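Local atomic coordinates of serine-rich Repeat Adhesion Glycoprotein (Srr1) (Streptococcus agalactiae, PDB entry 4MBO), a protein that binds fibrinogen as a serine-rich repeat surface glycoprotein of Streptococcus agalactiae, and so probably serves the bacterium as an adhesin. Residues 82-85 with 89-92; 204-209 with 306-311; 213-216 with 222-225. One frame throughout, in Å; residues are numbered along the deposited sequence.

Contact 1: 82-85 with 89-92; sequences IMDE and LLAT
I82 and A91 form an antiparallel hydrogen-bonded pair and M83 and L89 a non-hydrogen-bonded one, with L90 inserted between them, so that L90 and A91 together face I82 in a classic beta bulge. I82 O takes both amides of the bulge in its carbonyl plane: L90 N at 2.7 Å, with a C=O...N angle of 159°, and A91 N at 3.3 Å, on a lone pair. In return I82 N gives a nearly straight bond to A91 O (2.9 Å, N-H...O 176°). The extra residue turns the L90 side chain toward the opposite segment, where its CB sits 3.4 Å from I82 O. With CG anti to the carbonyl carbon (chi1 -68°), the isobutyl group reaches D84, CD1 resting 3.8 Å from D84 CB and more loosely against I82 CG2. On the same face as A91, the CB of I82 meets the methyl of A91. On the other face, M83 is bent at chi2 and chi3, which brings SD back over L89, 4.0 Å from L89 CG, while L89 CD2 lies beside I82 O. The D84 carboxylate turns to other partners, with OD1 hydrogen-bonded to T86 OG1 and Q88 N inside the turn and OD2 to Y109 OH. Beyond the hairpin, L90 packs on W106, Y109 and I116. A single carbonyl therefore takes two successive amides, L90 N closely and A91 N at longer range, closing this hairpin at the margin of the Ig-type sheet, while the bulge buries a leucine and leaves M83 and L89 packed together on the more exposed face.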
loop_
_atom_site.group_PDB
_atom_site.type_symbol
_atom_site.label_atom_id
_atom_site.label_comp_id
_atom_site.label_asym_id
_atom_site.label_seq_id
_atom_site.Cartn_x
_atom_site.Cartn_y
_atom_site.Cartn_z
ATOM N N ILE A 82 24.362 -0.915 3.827
ATOM C CA ILE A 82 25.052 -0.305 4.949
ATOM C C ILE A 82 26.470 -0.006 4.472
ATOM O O ILE A 82 27.171 -0.908 4.025
ATOM C CB ILE A 82 25.075 -1.218 6.156
ATOM C CG1 ILE A 82 23.651 -1.563 6.596
ATOM C CG2 ILE A 82 25.809 -0.536 7.305
ATOM C CD1 ILE A 82 23.588 -2.394 7.860
ATOM N N MET A 83 26.896 1.267 4.571
ATOM C CA MET A 83 28.178 1.707 4.117
ATOM C C MET A 83 29.034 2.169 5.280
ATOM O O MET A 83 28.499 2.560 6.321
ATOM C CB MET A 83 28.004 2.950 3.213
ATOM C CG MET A 83 26.849 2.840 2.246
ATOM S SD MET A 83 27.197 1.648 0.954
ATOM C CE MET A 83 28.060 2.725 -0.192
ATOM N N ASP A 84 30.350 2.138 5.096
ATOM C CA ASP A 84 31.244 2.678 6.106
ATOM C C ASP A 84 31.631 4.119 5.723
ATOM O O ASP A 84 31.117 4.683 4.739
ATOM C CB ASP A 84 32.463 1.784 6.394
ATOM C CG ASP A 84 33.536 1.841 5.329
ATOM O OD1 ASP A 84 33.363 2.513 4.285
ATOM O OD2 ASP A 84 34.586 1.192 5.565
ATOM N N GLU A 85 32.517 4.713 6.505
ATOM C CA GLU A 85 32.864 6.126 6.299
ATOM C C GLU A 85 33.610 6.399 4.993
ATOM O O GLU A 85 33.647 7.541 4.525
ATOM C CB GLU A 85 33.635 6.685 7.507
ATOM C CG GLU A 85 35.081 6.217 7.677
ATOM C CD GLU A 85 35.234 4.756 8.087
ATOM O OE1 GLU A 85 34.235 4.095 8.437
ATOM O OE2 GLU A 85 36.389 4.271 8.075
ATOM N N LEU A 89 30.899 -0.688 0.786
ATOM C CA LEU A 89 29.733 -1.456 1.235
ATOM C C LEU A 89 30.070 -2.498 2.315
ATOM O O LEU A 89 30.907 -3.373 2.100
ATOM C CB LEU A 89 29.055 -2.105 0.008
ATOM C CG LEU A 89 27.534 -2.186 0.039
ATOM C CD1 LEU A 89 26.961 -2.535 -1.337
ATOM C CD2 LEU A 89 27.076 -3.166 1.079
ATOM N N LEU A 90 29.438 -2.351 3.489
ATOM C CA LEU A 90 29.619 -3.290 4.609
ATOM C C LEU A 90 28.633 -4.458 4.543
ATOM O O LEU A 90 28.978 -5.582 4.851
ATOM C CB LEU A 90 29.424 -2.585 5.955
ATOM C CG LEU A 90 30.479 -1.557 6.350
ATOM C CD1 LEU A 90 29.991 -0.860 7.613
ATOM C CD2 LEU A 90 31.847 -2.178 6.539
ATOM N N ALA A 91 27.405 -4.174 4.164
ATOM C CA ALA A 91 26.382 -5.225 4.135
ATOM C C ALA A 91 25.235 -4.867 3.248
ATOM O O ALA A 91 24.907 -3.683 3.087
ATOM C CB ALA A 91 25.859 -5.454 5.551
ATOM N N THR A 92 24.601 -5.884 2.664
ATOM C CA THR A 92 23.421 -5.674 1.875
ATOM C C THR A 92 22.263 -6.308 2.643
ATOM O O THR A 92 22.475 -7.217 3.437
ATOM C CB THR A 92 23.563 -6.337 0.506
ATOM O OG1 THR A 92 23.888 -7.713 0.686
ATOM C CG2 THR A 92 24.686 -5.675 -0.258
#

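Contact 2: 204-209 with 306-311; sequences SGLGNL and QTYGSK
In Y308, CG stands between the backbone N and the carbonyl carbon (chi1 43°), carrying the phenol out to the loop at L206; there, in the conformer described, CG is anti to the carbonyl carbon and the leucine side chain lies over the ring. The two side chains meet obliquely around the hydroxyl end of the tyrosine. Y308 OH donates a short hydrogen bond to L206 O, 2.6 Å away. The phenol comes in well to one side of the carbonyl, with a C=O...O angle of 113°, and is tilted 22° from its plane, whereas L206 O itself lies in the plane of the ring at its edge. In the same conformer the leucine also covers the aromatic face: L206 CD2 stands 4.3 Å from the ring centroid in a CH-pi contact displaced toward the rim, nearest to CE1. Closer to the backbone, L206 CB approaches Y308 OH to 3.4 Å and CZ to 3.9 Å. The carbonyl bond at the ring edge is thus the main tie, with the isobutyl group adding to it over a face. This surface contact ties the loop between strands 186-202 and 210-215 to the residue just before strand 309-316. D303 OD1 accepts from the backbone N of both T307 and Y308, F202 meets the tyrosine ring edge-to-face, and V169 of strand 169-181 lies against both L206 and Y308.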
loop_
_atom_site.group_PDB
_atom_site.type_symbol
_atom_site.label_atom_id
_atom_site.label_comp_id
_atom_site.label_asym_id
_atom_site.label_seq_id
_atom_site.Cartn_x
_atom_site.Cartn_y
_atom_site.Cartn_z
ATOM N N SER A 204 -35.651 7.615 -12.488
ATOM C CA SER A 204 -36.085 7.611 -13.894
ATOM C C SER A 204 -35.768 8.953 -14.541
ATOM O O SER A 204 -36.007 10.001 -13.946
ATOM C CB SER A 204 -37.587 7.363 -13.995
ATOM O OG SER A 204 -37.927 6.143 -13.386
ATOM N N GLY A 205 -35.207 8.909 -15.752
ATOM C CA GLY A 205 -34.824 10.120 -16.488
ATOM C C GLY A 205 -33.355 10.478 -16.380
ATOM O O GLY A 205 -32.837 11.303 -17.164
ATOM N N LEU A 206 -32.665 9.873 -15.414
ATOM C CA LEU A 206 -31.244 10.143 -15.195
ATOM C C LEU A 206 -30.308 9.083 -15.779
ATOM O O LEU A 206 -29.088 9.199 -15.674
ATOM C CB LEU A 206 -30.957 10.322 -13.712
ATOM C CG LEU A 206 -31.410 11.634 -13.088
ATOM C CD1 LEU A 206 -32.924 11.793 -13.132
ATOM C CD2 LEU A 206 -30.896 11.721 -11.663
ATOM N N GLY A 207 -30.871 8.061 -16.411
ATOM C CA GLY A 207 -30.060 7.022 -17.036
ATOM C C GLY A 207 -29.435 5.975 -16.119
ATOM O O GLY A 207 -29.808 5.831 -14.937
ATOM N N ASN A 208 -28.542 5.177 -16.699
ATOM C CA ASN A 208 -27.876 4.139 -15.927
ATOM C C ASN A 208 -26.763 4.702 -15.048
ATOM O O ASN A 208 -26.241 5.804 -15.284
ATOM C CB ASN A 208 -27.213 3.104 -16.854
ATOM C CG ASN A 208 -28.187 2.166 -17.533
ATOM O OD1 ASN A 208 -29.379 2.143 -17.231
ATOM N ND2 ASN A 208 -27.663 1.351 -18.429
ATOM N N LEU A 209 -26.358 3.886 -14.086
ATOM C CA LEU A 209 -25.153 4.141 -13.306
ATOM C C LEU A 209 -23.933 3.733 -14.177
ATOM O O LEU A 209 -23.946 2.687 -14.830
ATOM C CB LEU A 209 -25.171 3.314 -12.040
ATOM C CG LEU A 209 -26.236 3.700 -11.010
ATOM C CD1 LEU A 209 -26.522 2.488 -10.101
ATOM C CD2 LEU A 209 -25.797 4.917 -10.217
ATOM N N GLN A 306 -20.543 12.882 -16.097
ATOM C CA GLN A 306 -20.009 13.264 -14.770
ATOM C C GLN A 306 -20.650 14.537 -14.257
ATOM O O GLN A 306 -19.973 15.465 -13.813
ATOM C CB GLN A 306 -18.497 13.446 -14.819
ATOM C CG GLN A 306 -17.761 12.286 -15.412
ATOM C CD GLN A 306 -16.267 12.471 -15.270
ATOM O OE1 GLN A 306 -15.770 12.820 -14.190
ATOM N NE2 GLN A 306 -15.566 12.216 -16.319
ATOM N N THR A 307 -21.969 14.569 -14.383
ATOM C CA THR A 307 -22.783 15.657 -13.976
ATOM C C THR A 307 -23.365 15.482 -12.558
ATOM O O THR A 307 -23.668 16.458 -11.873
ATOM C CB THR A 307 -23.928 15.789 -14.999
ATOM O OG1 THR A 307 -23.349 15.907 -16.310
ATOM C CG2 THR A 307 -24.767 16.993 -14.694
ATOM N N TYR A 308 -23.628 14.241 -12.196
ATOM C CA TYR A 308 -24.168 13.909 -10.873
ATOM C C TYR A 308 -23.639 12.542 -10.445
ATOM O O TYR A 308 -23.256 11.715 -11.288
ATOM C CB TYR A 308 -25.716 13.967 -10.821
ATOM C CG TYR A 308 -26.403 13.343 -12.027
ATOM C CD1 TYR A 308 -26.665 11.990 -12.083
ATOM C CD2 TYR A 308 -26.776 14.129 -13.102
ATOM C CE1 TYR A 308 -27.281 11.431 -13.181
ATOM C CE2 TYR A 308 -27.402 13.599 -14.212
ATOM C CZ TYR A 308 -27.653 12.247 -14.254
ATOM O OH TYR A 308 -28.322 11.692 -15.342
ATOM N N GLY A 309 -23.671 12.316 -9.136
ATOM C CA GLY A 309 -23.191 11.081 -8.559
ATOM C C GLY A 309 -22.068 11.379 -7.616
ATOM O O GLY A 309 -22.122 12.356 -6.879
ATOM N N SER A 310 -21.032 10.543 -7.652
ATOM C CA SER A 310 -19.870 10.664 -6.773
ATOM C C SER A 310 -18.556 10.538 -7.535
ATOM O O SER A 310 -18.480 9.825 -8.517
ATOM C CB SER A 310 -19.891 9.544 -5.724
ATOM O OG SER A 310 -20.948 9.728 -4.803
ATOM N N LYS A 311 -17.520 11.187 -7.012
ATOM C CA LYS A 311 -16.193 11.143 -7.602
ATOM C C LYS A 311 -15.151 11.099 -6.502
ATOM O O LYS A 311 -15.281 11.778 -5.476
ATOM C CB LYS A 311 -15.991 12.341 -8.500
ATOM C CG LYS A 311 -14.631 12.468 -9.148
ATOM C CD LYS A 311 -14.663 13.627 -10.128
ATOM C CE LYS A 311 -13.291 13.975 -10.637
ATOM N NZ LYS A 311 -13.327 15.209 -11.471
#

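Contact 3: 213-216 with 222-225; sequences IGSD and PVNL
CB of S215 leaves the backbone toward the 222-225 segment and lies 3.8 Å from both P222 CD and V223 CG2. Its OG is placed between the backbone N and the carbonyl carbon (chi1 55°), and there it accepts a hydrogen bond from V223 N at 3.1 Å with an N-H...O angle of 163°. The hydroxyl proton goes the other way, to a water 2.6 Å from OG, and this water donates in turn to V223 O at 2.8 Å. P222 N, 3.3 Å from OG, has no hydrogen to offer, but P222 CD lies against OG at 3.4 Å. Further along, L225 sends CD1 to I213 O, 3.7 Å away, while I290 of strand 283-290 lies against V223 and L225. The two segments run nearly antiparallel, yet no direct backbone bond joins them here. A single serine does that work instead: OG takes the amide of V223 directly and reaches its carbonyl through the water, so the backbone N and O of the buried V223 both have partners and the irregular 222-225 segment is fixed beside the end of strand 210-215.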
loop_
_atom_site.group_PDB
_atom_site.type_symbol
_atom_site.label_atom_id
_atom_site.label_comp_id
_atom_site.label_asym_id
_atom_site.label_seq_id
_atom_site.Cartn_x
_atom_site.Cartn_y
_atom_site.Cartn_z
ATOM N N ILE A 213 -13.257 6.287 -15.178
ATOM C CA ILE A 213 -11.906 6.349 -14.612
ATOM C C ILE A 213 -11.117 7.226 -15.569
ATOM O O ILE A 213 -11.077 6.973 -16.787
ATOM C CB ILE A 213 -11.296 4.959 -14.487
ATOM C CG1 ILE A 213 -12.089 4.175 -13.409
ATOM C CG2 ILE A 213 -9.812 5.047 -14.131
ATOM C CD1 ILE A 213 -11.915 2.688 -13.464
ATOM N N GLY A 214 -10.497 8.277 -15.048
ATOM C CA GLY A 214 -9.752 9.191 -15.906
ATOM C C GLY A 214 -8.731 9.950 -15.094
ATOM O O GLY A 214 -8.392 9.515 -13.994
ATOM N N SER A 215 -8.221 11.046 -15.657
ATOM C CA SER A 215 -7.250 11.872 -14.911
ATOM C C SER A 215 -7.579 13.348 -15.091
ATOM O O SER A 215 -8.127 13.762 -16.117
ATOM C CB SER A 215 -5.812 11.526 -15.283
ATOM O OG SER A 215 -5.575 11.626 -16.668
ATOM N N ASP A 216 -7.254 14.128 -14.059
ATOM C CA ASP A 216 -7.555 15.559 -14.041
ATOM C C ASP A 216 -6.455 16.369 -14.727
ATOM O O ASP A 216 -6.589 16.725 -15.902
ATOM C CB ASP A 216 -7.775 16.023 -12.587
ATOM C CG ASP A 216 -9.023 15.390 -11.945
ATOM O OD1 ASP A 216 -10.130 15.524 -12.535
ATOM O OD2 ASP A 216 -8.905 14.796 -10.837
ATOM N N PRO A 222 -3.326 13.759 -17.921
ATOM C CA PRO A 222 -1.964 13.350 -18.174
ATOM C C PRO A 222 -1.770 11.842 -18.220
ATOM O O PRO A 222 -0.766 11.401 -18.776
ATOM C CB PRO A 222 -1.193 13.943 -16.980
ATOM C CG PRO A 222 -2.183 13.977 -15.871
ATOM C CD PRO A 222 -3.508 14.260 -16.540
ATOM N N VAL A 223 -2.698 11.040 -17.671
ATOM C CA VAL A 223 -2.431 9.621 -17.625
ATOM C C VAL A 223 -2.887 8.832 -18.854
ATOM O O VAL A 223 -4.037 8.916 -19.269
ATOM C CB VAL A 223 -2.985 9.006 -16.319
ATOM C CG1 VAL A 223 -2.623 7.538 -16.241
ATOM C CG2 VAL A 223 -2.413 9.750 -15.116
ATOM N N ASN A 224 -1.967 8.064 -19.419
ATOM C CA ASN A 224 -2.222 7.235 -20.583
ATOM C C ASN A 224 -2.773 5.886 -20.132
ATOM O O ASN A 224 -2.081 5.101 -19.459
ATOM C CB ASN A 224 -0.928 7.065 -21.387
ATOM C CG ASN A 224 -1.064 6.142 -22.610
ATOM O OD1 ASN A 224 -2.073 5.504 -22.838
ATOM N ND2 ASN A 224 0.013 6.074 -23.398
ATOM N N LEU A 225 -4.026 5.619 -20.520
ATOM C CA LEU A 225 -4.745 4.386 -20.169
ATOM C C LEU A 225 -4.846 3.368 -21.309
ATOM O O LEU A 225 -5.497 2.343 -21.145
ATOM C CB LEU A 225 -6.184 4.728 -19.680
ATOM C CG LEU A 225 -6.298 5.714 -18.512
ATOM C CD1 LEU A 225 -7.750 6.023 -18.147
ATOM C CD2 LEU A 225 -5.569 5.199 -17.275
HETATM O O HOH W 1 -6.399 9.473 -17.896
#

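Contacts 2 and 3 belong to the adhesin family region and reach the same five-stranded sheet, their centres about 20 Å apart; contact 1 lies in the Ig-type region, with its centre about 58 Å from that of contact 2, on the opposite side of the chain's centre. Contact 3 is buried and nested within the loop that contact 2 closes, and a long, weak ion pair from K311 to D216 joins the two. Chemistry follows place: backbone bonding dominates the partly buried hairpin of contact 1, a serine and a water serve the buried 222-225 segment, and a tyrosine hydroxyl and ring hold the surface loop of 204-209.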